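Local coordinates for protein maleylacetoacetate isomerase (Anaeromyxobacter dehalogenans, PDB 4IGJ) that probably isomerises maleylacetoacetate to fumarylacetoacetate with the help of glutathione, as a zeta-class member of the glutathione transferase superfamily, at residues A[41-45]-A[46-50]; A[195-199]-A[200-204]; A[188-191]-A[192-196]. All blocks are in the same frame, centred on the assembly; numbering follows the deposited sequence.

Interaction 1 (A[41-45]-A[46-50]); sequences LGLAL and KGLAY
Leu43 O accepts a nearly straight bond from Leu48 N (3.0 Å, 171° at the hydrogen) while Gly47 N turns back to Ala44 O at 3.1 Å, so residues 46-50 fold across the last turn of helix 34-45 instead of prolonging it. The Gly47 donor stands above the carbonyl plane of Ala44, and the turn is made with a positive phi of 69°. Just before it, Lys46 N still keeps a helical bond to Gly42 O and a weak one to Leu43 O. A bridging water donates to Leu43 O at 3.1 Å and to Leu48 O at 2.9 Å, which pins the departing chain to the same carbonyl.

Among the side chains, Leu43 is central. Its CD1 lies over one face of the Tyr50 ring, 3.8 Å from the ring centroid and displaced toward the rim, a CH-pi contact. The other methyl, CD2, meets Leu48 CD1 at 4.1 Å, the two leucines crossing at about a right angle. With its CG between the backbone N and the carbonyl carbon (chi1 65°), the Tyr50 ring is turned back over Leu43. Leu48 O lies at the ring edge, in plane. Lys46 runs CB and CG past Gly42 O, then bends at its far end to place NZ in a salt bridge with Glu101.

This is a Schellman motif ending the helix of a beta-alpha-beta unit: Leu43 and Tyr50 both pack on strand 24-29 as the chain heads for the parallel strand 51-54 of the thioredoxin-like N-terminal domain.

Interaction 2 (A[195-199]-A[200-204]); sequences YNARR and FGLDL. With SO4 (sulfate ion), chain C.
Ala197 O receives Leu202 N at 3.0 Å and Arg198 O receives Gly201 N at 2.8 Å, the paired bonds of a Schellman motif with Gly201, at positive phi, as its C-prime residue. The second donor stands above the Arg198 carbonyl plane. Phe200 N retains a helical bond to Asn196 O at 3.1 Å. Asn196 ND2 donates to Gln135 and, only weakly, to the sulfate, 3.2 Å from O2.

The apolar contacts belong to Ala197, whose CB touches Leu204 CD2 at 3.8 Å and, more loosely, Leu202 CD2. Leu204 CD1 meets the Arg198 guanidinium obliquely, 3.5 Å from Arg198 NE, while Arg198 NH2 makes a salt bridge to Asp214.

With CG anti to its carbonyl carbon (chi1 -73°), the Phe200 ring folds back along the helix, bringing CD2 to 3.1 Å from Asn196 O. The Arg199 guanidinium, its plane 77° from the ring's, is distant enough for at most a weak cation-pi attraction. Reducing Phe200 to an alanine would probably open a gap beside Ile159 and uncover Asn196 O.

The turn ends helix 185-199 against helix 150-171, where Ala197, Phe200 and Leu202 share Ile159, before the chain enters helix 208-218.

Interaction 3 (A[188-191]-A[192-196]); sequences CYLV and PQLYN. With SO4 (sulfate ion), chain C.
The Tyr195 ring, carried on the residue whose N-H bonds to Val191 O, has Asn196 OD1 at its edge, in plane, and meets Trp37 edge-to-face, while its OH bonds to Arg32. The Tyr189 ring packs on helix 114-128, and its OH is hydrogen-bonded to Ser93 OG. Between these two aromatic residues Pro192 turns its five-membered ring back on the preceding turn, with CD 3.1 Å from Cys188 O and CG not much farther. The same CD is also pressed by Val191 CB, at 3.4 Å, tighter than usual for two carbons.

Pro192 has no N-H to give, and the helix kinks there. Gln193 N reaches Tyr189 O only weakly, at 3.5 Å. Normal bonding then returns: Leu194 N meets Leu190 O at 3.0 Å, nearly along the C=O axis, and Tyr195 N meets Val191 O at 3.2 Å. Leu190 CG and Leu194 CD1 touch at 3.8 Å one turn apart, the two side chains crossing obliquely beside helix 208-218. Gln193 starts out with CG anti to the backbone N (chi1 -171°), then bends at chi2, which carries its amide to Gln135.

Chemically, the proline exchanges a hydrogen bond for ring CH contacts: Cys188 O is buried with no polar partner in the model, a likely cost in stability, whereas Gln193 NE2 and Asn196 ND2 both donate to Gln135 OE1, beside the bound anion.

In the fold
Interactions 2 and 3 divide one helix, 185-199, between its kink and its C-terminal end. They share Tyr195 and Asn196, their centres lie about 10 Å apart, and Leu204 CD2 packs on Leu194 CD2 at 4.2 Å. Interaction 1 ends a helix of the N-terminal domain and meets interaction 3 across the domain interface, centres about 17 Å apart, where Leu45 CD1 lies 3.7 Å from Cys188 SG. Its centre is about 26 Å from that of interaction 2. The glutathione site lies along this interface: Tyr189 is about 3 Å, side chain to side chain, from Ser93 and Arg38, both of which bind glutathione. The sulfate is held by Ser34, Gln132, Gln135 and, weakly, Asn196; Gln132 is also a glutathione-binding residue.

Interaction 1 (A[41-45]-A[46-50])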
ATOM      1  N   LEU A  41       5.464  13.277   8.668  1.00  8.38           N
ATOM      2  CA  LEU A  41       6.194  12.555   9.701  1.00  8.64           C
ATOM      3  C   LEU A  41       7.573  12.106   9.224  1.00  9.39           C
ATOM      4  O   LEU A  41       8.559  12.258   9.946  1.00  9.63           O
ATOM      5  CB  LEU A  41       5.376  11.370  10.210  1.00  7.64           C
ATOM      6  CG  LEU A  41       4.251  11.804  11.150  1.00  7.62           C
ATOM      7  CD1 LEU A  41       3.331  10.622  11.403  1.00  8.32           C
ATOM      8  CD2 LEU A  41       4.842  12.317  12.450  1.00 10.22           C
ATOM      9  N   GLY A  42       7.656  11.583   8.003  1.00  7.78           N
ATOM     10  CA  GLY A  42       8.941  11.175   7.467  1.00  9.26           C
ATOM     11  C   GLY A  42       9.894  12.354   7.384  1.00 10.70           C
ATOM     12  O   GLY A  42      11.062  12.228   7.745  1.00 11.03           O
ATOM     13  N   LEU A  43       9.393  13.494   6.912  1.00  9.69           N
ATOM     14  CA  LEU A  43      10.209  14.704   6.794  1.00  8.75           C
ATOM     15  C   LEU A  43      10.680  15.190   8.166  1.00 12.25           C
ATOM     16  O   LEU A  43      11.863  15.518   8.355  1.00 11.29           O
ATOM     17  CB  LEU A  43       9.416  15.791   6.080  1.00 11.02           C
ATOM     18  CG  LEU A  43       9.130  15.470   4.615  1.00  8.22           C
ATOM     19  CD1 LEU A  43       7.971  16.315   4.086  1.00 10.91           C
ATOM     20  CD2 LEU A  43      10.379  15.656   3.757  1.00 13.77           C
ATOM     21  N   ALA A  44       9.763  15.222   9.127  1.00  9.65           N
ATOM     22  CA  ALA A  44      10.070  15.713  10.471  1.00 10.50           C
ATOM     23  C   ALA A  44      11.073  14.807  11.182  1.00 11.43           C
ATOM     24  O   ALA A  44      12.011  15.291  11.826  1.00 14.24           O
ATOM     25  CB  ALA A  44       8.797  15.842  11.292  1.00 10.01           C
ATOM     26  N   LEU A  45      10.890  13.495  11.049  1.00 10.20           N
ATOM     27  CA  LEU A  45      11.777  12.532  11.700  1.00 11.36           C
ATOM     28  C   LEU A  45      13.187  12.579  11.113  1.00 13.49           C
ATOM     29  O   LEU A  45      14.159  12.270  11.809  1.00 17.61           O
ATOM     30  CB  LEU A  45      11.195  11.116  11.613  1.00 11.79           C
ATOM     31  CG  LEU A  45       9.989  10.875  12.529  1.00 10.72           C
ATOM     32  CD1 LEU A  45       9.209   9.608  12.133  1.00 11.35           C
ATOM     33  CD2 LEU A  45      10.387  10.834  14.005  1.00 13.49           C
ATOM     34  N   LYS A  46      13.302  12.977   9.846  1.00 11.75           N
ATOM     35  CA  LYS A  46      14.609  13.091   9.205  1.00 12.78           C
ATOM     36  C   LYS A  46      15.200  14.493   9.307  1.00 14.33           C
ATOM     37  O   LYS A  46      16.293  14.749   8.801  1.00 18.54           O
ATOM     38  CB  LYS A  46      14.533  12.619   7.752  1.00 14.56           C
ATOM     39  CG  LYS A  46      14.426  11.096   7.680  1.00 19.79           C
ATOM     40  CD  LYS A  46      14.499  10.539   6.281  1.00 25.27           C
ATOM     41  CE  LYS A  46      14.337   9.015   6.322  1.00 14.83           C
ATOM     42  NZ  LYS A  46      15.517   8.253   6.852  1.00 12.09           N
ATOM     43  N   GLY A  47      14.470  15.395   9.955  1.00 12.85           N
ATOM     44  CA  GLY A  47      14.960  16.745  10.184  1.00 13.69           C
ATOM     45  C   GLY A  47      15.073  17.573   8.924  1.00 18.93           C
ATOM     46  O   GLY A  47      15.931  18.456   8.824  1.00 18.98           O
ATOM     47  N   LEU A  48      14.192  17.300   7.963  1.00 13.63           N
ATOM     48  CA  LEU A  48      14.253  17.936   6.655  1.00 13.06           C
ATOM     49  C   LEU A  48      13.293  19.109   6.553  1.00 18.59           C
ATOM     50  O   LEU A  48      12.081  18.961   6.753  1.00 17.98           O
ATOM     51  CB  LEU A  48      13.943  16.911   5.557  1.00 14.16           C
ATOM     52  CG  LEU A  48      14.864  15.694   5.505  1.00 16.81           C
ATOM     53  CD1 LEU A  48      14.332  14.662   4.523  1.00 15.86           C
ATOM     54  CD2 LEU A  48      16.288  16.099   5.131  1.00 22.25           C
ATOM     55  N   ALA A  49      13.827  20.282   6.233  1.00 17.48           N
ATOM     56  CA  ALA A  49      12.979  21.444   6.054  1.00 19.71           C
ATOM     57  C   ALA A  49      12.262  21.345   4.719  1.00 17.52           C
ATOM     58  O   ALA A  49      12.793  20.786   3.754  1.00 17.43           O
ATOM     59  CB  ALA A  49      13.806  22.722   6.121  1.00 22.09           C
ATOM     60  N   TYR A  50      11.054  21.891   4.665  1.00 15.44           N
ATOM     61  CA  TYR A  50      10.289  21.893   3.432  1.00 14.81           C
ATOM     62  C   TYR A  50       9.276  23.031   3.409  1.00 17.08           C
ATOM     63  O   TYR A  50       8.834  23.494   4.465  1.00 20.18           O
ATOM     64  CB  TYR A  50       9.590  20.544   3.224  1.00 16.21           C
ATOM     65  CG  TYR A  50       8.523  20.210   4.248  1.00 10.58           C
ATOM     66  CD1 TYR A  50       7.188  20.484   4.001  1.00 13.75           C
ATOM     67  CD2 TYR A  50       8.855  19.611   5.453  1.00 11.23           C
ATOM     68  CE1 TYR A  50       6.217  20.169   4.936  1.00 14.01           C
ATOM     69  CE2 TYR A  50       7.899  19.293   6.391  1.00 13.10           C
ATOM     70  CZ  TYR A  50       6.581  19.571   6.124  1.00 11.20           C
ATOM     71  OH  TYR A  50       5.633  19.243   7.059  1.00 13.57           O
TER
HETATM   72  O   HOH W   1      11.559  18.405   9.545  1.00 39.92           O

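Interaction 2 (A[195-199]-A[200-204])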
ATOM      1  N   TYR A 195      -5.732   8.522  14.565  1.00  8.95           N
ATOM      2  CA  TYR A 195      -6.461   9.784  14.550  1.00 11.22           C
ATOM      3  C   TYR A 195      -7.766   9.623  13.759  1.00 12.47           C
ATOM      4  O   TYR A 195      -8.821  10.111  14.177  1.00 12.16           O
ATOM      5  CB  TYR A 195      -5.575  10.874  13.948  1.00 12.40           C
ATOM      6  CG  TYR A 195      -6.228  12.218  13.650  1.00 11.63           C
ATOM      7  CD1 TYR A 195      -6.043  13.307  14.492  1.00 16.46           C
ATOM      8  CD2 TYR A 195      -6.965  12.412  12.486  1.00 12.35           C
ATOM      9  CE1 TYR A 195      -6.618  14.543  14.187  1.00 13.37           C
ATOM     10  CE2 TYR A 195      -7.540  13.629  12.187  1.00 16.65           C
ATOM     11  CZ  TYR A 195      -7.360  14.689  13.035  1.00 15.51           C
ATOM     12  OH  TYR A 195      -7.934  15.908  12.714  1.00 20.77           O
ATOM     13  N   ASN A 196      -7.717   8.931  12.627  1.00  9.88           N
ATOM     14  CA  ASN A 196      -8.936   8.722  11.850  1.00 12.26           C
ATOM     15  C   ASN A 196      -9.928   7.818  12.577  1.00 13.01           C
ATOM     16  O   ASN A 196     -11.136   8.049  12.512  1.00 11.03           O
ATOM     17  CB  ASN A 196      -8.603   8.191  10.449  1.00 13.12           C
ATOM     18  CG  ASN A 196      -8.115   9.279   9.510  1.00 18.40           C
ATOM     19  OD1 ASN A 196      -7.910  10.420   9.914  1.00 18.99           O
ATOM     20  ND2 ASN A 196      -7.908   8.918   8.248  1.00 24.46           N
ATOM     21  N   ALA A 197      -9.420   6.811  13.283  1.00 11.24           N
ATOM     22  CA  ALA A 197     -10.253   5.939  14.105  1.00 12.09           C
ATOM     23  C   ALA A 197     -11.047   6.770  15.106  1.00 13.68           C
ATOM     24  O   ALA A 197     -12.257   6.578  15.255  1.00 15.96           O
ATOM     25  CB  ALA A 197      -9.410   4.911  14.835  1.00 12.73           C
ATOM     26  N   ARG A 198     -10.370   7.700  15.773  1.00 12.23           N
ATOM     27  CA  ARG A 198     -11.029   8.562  16.754  1.00 14.59           C
ATOM     28  C   ARG A 198     -12.074   9.445  16.084  1.00 17.57           C
ATOM     29  O   ARG A 198     -13.190   9.576  16.581  1.00 17.60           O
ATOM     30  CB  ARG A 198     -10.001   9.403  17.520  1.00 13.98           C
ATOM     31  CG  ARG A 198      -9.109   8.578  18.431  1.00 16.23           C
ATOM     32  CD  ARG A 198      -8.137   9.432  19.220  1.00 18.46           C
ATOM     33  NE  ARG A 198      -7.074   8.614  19.796  1.00 26.32           N
ATOM     34  CZ  ARG A 198      -5.847   8.521  19.291  1.00 20.99           C
ATOM     35  NH1 ARG A 198      -5.520   9.220  18.216  1.00 22.27           N
ATOM     36  NH2 ARG A 198      -4.944   7.743  19.877  1.00 26.22           N
ATOM     37  N   ARG A 199     -11.720  10.024  14.941  1.00 13.97           N
ATOM     38  CA  ARG A 199     -12.620  10.866  14.160  1.00 16.57           C
ATOM     39  C   ARG A 199     -13.956  10.155  13.934  1.00 16.33           C
ATOM     40  O   ARG A 199     -15.027  10.765  14.047  1.00 22.36           O
ATOM     41  CB  ARG A 199     -11.961  11.180  12.817  1.00 19.92           C
ATOM     42  CG  ARG A 199     -12.668  12.190  11.947  1.00 24.28           C
ATOM     43  CD  ARG A 199     -11.642  12.861  11.035  1.00 37.37           C
ATOM     44  NE  ARG A 199     -12.231  13.860  10.154  1.00 42.51           N
ATOM     45  CZ  ARG A 199     -12.751  13.587   8.962  1.00 45.89           C
ATOM     46  NH1 ARG A 199     -12.766  12.339   8.506  1.00 49.11           N
ATOM     47  NH2 ARG A 199     -13.265  14.561   8.229  1.00 48.79           N
ATOM     48  N   PHE A 200     -13.884   8.858  13.643  1.00 15.50           N
ATOM     49  CA  PHE A 200     -15.063   8.064  13.313  1.00 17.13           C
ATOM     50  C   PHE A 200     -15.726   7.459  14.545  1.00 17.55           C
ATOM     51  O   PHE A 200     -16.665   6.674  14.427  1.00 20.75           O
ATOM     52  CB  PHE A 200     -14.696   6.963  12.311  1.00 17.39           C
ATOM     53  CG  PHE A 200     -14.443   7.474  10.924  1.00 18.87           C
ATOM     54  CD1 PHE A 200     -15.461   8.091  10.212  1.00 21.71           C
ATOM     55  CD2 PHE A 200     -13.200   7.328  10.324  1.00 16.75           C
ATOM     56  CE1 PHE A 200     -15.239   8.573   8.929  1.00 26.76           C
ATOM     57  CE2 PHE A 200     -12.967   7.805   9.039  1.00 19.99           C
ATOM     58  CZ  PHE A 200     -13.989   8.426   8.341  1.00 27.89           C
ATOM     59  N   GLY A 201     -15.238   7.824  15.723  1.00 17.05           N
ATOM     60  CA  GLY A 201     -15.828   7.372  16.969  1.00 20.86           C
ATOM     61  C   GLY A 201     -15.593   5.908  17.270  1.00 21.47           C
ATOM     62  O   GLY A 201     -16.375   5.277  17.989  1.00 23.51           O
ATOM     63  N   LEU A 202     -14.516   5.351  16.724  1.00 17.43           N
ATOM     64  CA  LEU A 202     -14.190   3.961  17.018  1.00 17.17           C
ATOM     65  C   LEU A 202     -13.544   3.840  18.391  1.00 19.34           C
ATOM     66  O   LEU A 202     -12.613   4.579  18.713  1.00 22.13           O
ATOM     67  CB  LEU A 202     -13.261   3.381  15.953  1.00 18.55           C
ATOM     68  CG  LEU A 202     -12.934   1.898  16.093  1.00 21.40           C
ATOM     69  CD1 LEU A 202     -14.181   1.063  15.849  1.00 17.73           C
ATOM     70  CD2 LEU A 202     -11.804   1.504  15.134  1.00 19.65           C
ATOM     71  N   ASP A 203     -14.034   2.912  19.205  1.00 24.98           N
ATOM     72  CA  ASP A 203     -13.448   2.698  20.520  1.00 25.64           C
ATOM     73  C   ASP A 203     -12.098   1.998  20.410  1.00 23.38           C
ATOM     74  O   ASP A 203     -11.994   0.931  19.799  1.00 22.55           O
ATOM     75  CB  ASP A 203     -14.382   1.891  21.420  1.00 32.14           C
ATOM     76  CG  ASP A 203     -13.747   1.556  22.758  1.00 31.55           C
ATOM     77  OD1 ASP A 203     -13.689   2.450  23.628  1.00 45.02           O
ATOM     78  OD2 ASP A 203     -13.300   0.402  22.931  1.00 41.07           O
ATOM     79  N   LEU A 204     -11.078   2.600  21.020  1.00 22.15           N
ATOM     80  CA  LEU A 204      -9.697   2.137  20.888  1.00 26.00           C
ATOM     81  C   LEU A 204      -9.236   1.254  22.045  1.00 21.41           C
ATOM     82  O   LEU A 204      -8.081   0.820  22.079  1.00 27.43           O
ATOM     83  CB  LEU A 204      -8.745   3.328  20.756  1.00 23.27           C
ATOM     84  CG  LEU A 204      -8.809   4.150  19.471  1.00 20.38           C
ATOM     85  CD1 LEU A 204      -7.662   5.136  19.449  1.00 21.24           C
ATOM     86  CD2 LEU A 204      -8.789   3.251  18.238  1.00 21.23           C
TER
HETATM   87  S   SO4 C 301      -8.096  10.374   4.941  1.00 18.79           S
HETATM   88  O1  SO4 C 301      -9.246  10.382   5.827  1.00 32.06           O
HETATM   89  O2  SO4 C 301      -7.424   9.083   5.044  1.00 21.01           O
HETATM   90  O3  SO4 C 301      -7.207  11.450   5.343  1.00 27.78           O
HETATM   91  O4  SO4 C 301      -8.537  10.613   3.576  1.00 27.77           O

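Interaction 3 (A[188-191]-A[192-196])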
ATOM      1  N   CYS A 188       4.766   5.976  11.204  1.00  8.57           N
ATOM      2  CA  CYS A 188       4.303   7.023  10.296  1.00  8.06           C
ATOM      3  C   CYS A 188       2.926   6.704   9.721  1.00  7.07           C
ATOM      4  O   CYS A 188       2.161   7.619   9.382  1.00  7.93           O
ATOM      5  CB  CYS A 188       5.314   7.250   9.168  1.00  8.28           C
ATOM      6  SG  CYS A 188       6.938   7.873   9.733  1.00  9.50           S
ATOM      7  N   TYR A 189       2.613   5.412   9.622  1.00  7.45           N
ATOM      8  CA  TYR A 189       1.301   4.945   9.156  1.00  7.22           C
ATOM      9  C   TYR A 189       0.306   4.749  10.307  1.00  7.29           C
ATOM     10  O   TYR A 189      -0.878   5.073  10.172  1.00  8.15           O
ATOM     11  CB  TYR A 189       1.454   3.650   8.325  1.00  7.70           C
ATOM     12  CG  TYR A 189       1.928   3.943   6.923  1.00  7.35           C
ATOM     13  CD1 TYR A 189       1.025   4.021   5.874  1.00  7.44           C
ATOM     14  CD2 TYR A 189       3.272   4.192   6.660  1.00  8.47           C
ATOM     15  CE1 TYR A 189       1.448   4.332   4.582  1.00  7.46           C
ATOM     16  CE2 TYR A 189       3.697   4.512   5.376  1.00  7.71           C
ATOM     17  CZ  TYR A 189       2.786   4.582   4.352  1.00  6.70           C
ATOM     18  OH  TYR A 189       3.197   4.910   3.087  1.00  8.65           O
ATOM     19  N   LEU A 190       0.781   4.227  11.433  1.00  7.75           N
ATOM     20  CA  LEU A 190      -0.087   3.980  12.587  1.00  9.33           C
ATOM     21  C   LEU A 190      -0.733   5.251  13.142  1.00  9.36           C
ATOM     22  O   LEU A 190      -1.947   5.297  13.373  1.00  9.87           O
ATOM     23  CB  LEU A 190       0.703   3.295  13.699  1.00  9.35           C
ATOM     24  CG  LEU A 190      -0.096   3.106  14.985  1.00 10.79           C
ATOM     25  CD1 LEU A 190      -1.233   2.143  14.747  1.00 13.41           C
ATOM     26  CD2 LEU A 190       0.826   2.591  16.069  1.00 14.89           C
ATOM     27  N   VAL A 191       0.076   6.282  13.354  1.00  7.73           N
ATOM     28  CA  VAL A 191      -0.393   7.464  14.065  1.00  8.87           C
ATOM     29  C   VAL A 191      -1.549   8.181  13.348  1.00  9.00           C
ATOM     30  O   VAL A 191      -2.576   8.450  13.963  1.00  8.98           O
ATOM     31  CB  VAL A 191       0.786   8.383  14.444  1.00  7.77           C
ATOM     32  CG1 VAL A 191       0.291   9.759  14.880  1.00  8.91           C
ATOM     33  CG2 VAL A 191       1.600   7.736  15.560  1.00 10.38           C
ATOM     34  N   PRO A 192      -1.423   8.442  12.044  1.00  7.38           N
ATOM     35  CA  PRO A 192      -2.561   9.085  11.380  1.00  8.24           C
ATOM     36  C   PRO A 192      -3.803   8.191  11.327  1.00  7.96           C
ATOM     37  O   PRO A 192      -4.927   8.704  11.349  1.00 10.42           O
ATOM     38  CB  PRO A 192      -2.018   9.380   9.978  1.00  6.35           C
ATOM     39  CG  PRO A 192      -0.525   9.516  10.193  1.00  7.37           C
ATOM     40  CD  PRO A 192      -0.231   8.417  11.174  1.00  7.55           C
ATOM     41  N   GLN A 193      -3.613   6.874  11.282  1.00  7.54           N
ATOM     42  CA  GLN A 193      -4.752   5.971  11.205  1.00  8.10           C
ATOM     43  C   GLN A 193      -5.533   5.964  12.516  1.00 10.07           C
ATOM     44  O   GLN A 193      -6.765   5.890  12.504  1.00 11.03           O
ATOM     45  CB  GLN A 193      -4.307   4.554  10.822  1.00  9.73           C
ATOM     46  CG  GLN A 193      -5.475   3.613  10.519  1.00 12.04           C
ATOM     47  CD  GLN A 193      -6.306   4.109   9.362  1.00 12.59           C
ATOM     48  OE1 GLN A 193      -5.887   4.018   8.208  1.00 16.00           O
ATOM     49  NE2 GLN A 193      -7.485   4.660   9.652  1.00 13.72           N
ATOM     50  N   LEU A 194      -4.825   6.059  13.639  1.00 10.21           N
ATOM     51  CA  LEU A 194      -5.493   6.123  14.946  1.00  9.22           C
ATOM     52  C   LEU A 194      -6.267   7.428  15.096  1.00 11.23           C
ATOM     53  O   LEU A 194      -7.358   7.436  15.667  1.00 12.25           O
ATOM     54  CB  LEU A 194      -4.490   5.965  16.087  1.00  9.73           C
ATOM     55  CG  LEU A 194      -3.852   4.591  16.232  1.00 11.34           C
ATOM     56  CD1 LEU A 194      -2.753   4.649  17.272  1.00 13.49           C
ATOM     57  CD2 LEU A 194      -4.898   3.547  16.605  1.00 17.01           C
ATOM     58  N   TYR A 195      -5.732   8.522  14.565  1.00  8.95           N
ATOM     59  CA  TYR A 195      -6.461   9.784  14.550  1.00 11.22           C
ATOM     60  C   TYR A 195      -7.766   9.623  13.759  1.00 12.47           C
ATOM     61  O   TYR A 195      -8.821  10.111  14.177  1.00 12.16           O
ATOM     62  CB  TYR A 195      -5.575  10.874  13.948  1.00 12.40           C
ATOM     63  CG  TYR A 195      -6.228  12.218  13.650  1.00 11.63           C
ATOM     64  CD1 TYR A 195      -6.043  13.307  14.492  1.00 16.46           C
ATOM     65  CD2 TYR A 195      -6.965  12.412  12.486  1.00 12.35           C
ATOM     66  CE1 TYR A 195      -6.618  14.543  14.187  1.00 13.37           C
ATOM     67  CE2 TYR A 195      -7.540  13.629  12.187  1.00 16.65           C
ATOM     68  CZ  TYR A 195      -7.360  14.689  13.035  1.00 15.51           C
ATOM     69  OH  TYR A 195      -7.934  15.908  12.714  1.00 20.77           O
ATOM     70  N   ASN A 196      -7.717   8.931  12.627  1.00  9.88           N
ATOM     71  CA  ASN A 196      -8.936   8.722  11.850  1.00 12.26           C
ATOM     72  C   ASN A 196      -9.928   7.818  12.577  1.00 13.01           C
ATOM     73  O   ASN A 196     -11.136   8.049  12.512  1.00 11.03           O
ATOM     74  CB  ASN A 196      -8.603   8.191  10.449  1.00 13.12           C
ATOM     75  CG  ASN A 196      -8.115   9.279   9.510  1.00 18.40           C
ATOM     76  OD1 ASN A 196      -7.910  10.420   9.914  1.00 18.99           O
ATOM     77  ND2 ASN A 196      -7.908   8.918   8.248  1.00 24.46           N
TER
HETATM   78  S   SO4 C 301      -8.096  10.374   4.941  1.00 18.79           S
HETATM   79  O1  SO4 C 301      -9.246  10.382   5.827  1.00 32.06           O
HETATM   80  O2  SO4 C 301      -7.424   9.083   5.044  1.00 21.01           O
HETATM   81  O3  SO4 C 301      -7.207  11.450   5.343  1.00 27.78           O
HETATM   82  O4  SO4 C 301      -8.537  10.613   3.576  1.00 27.77           O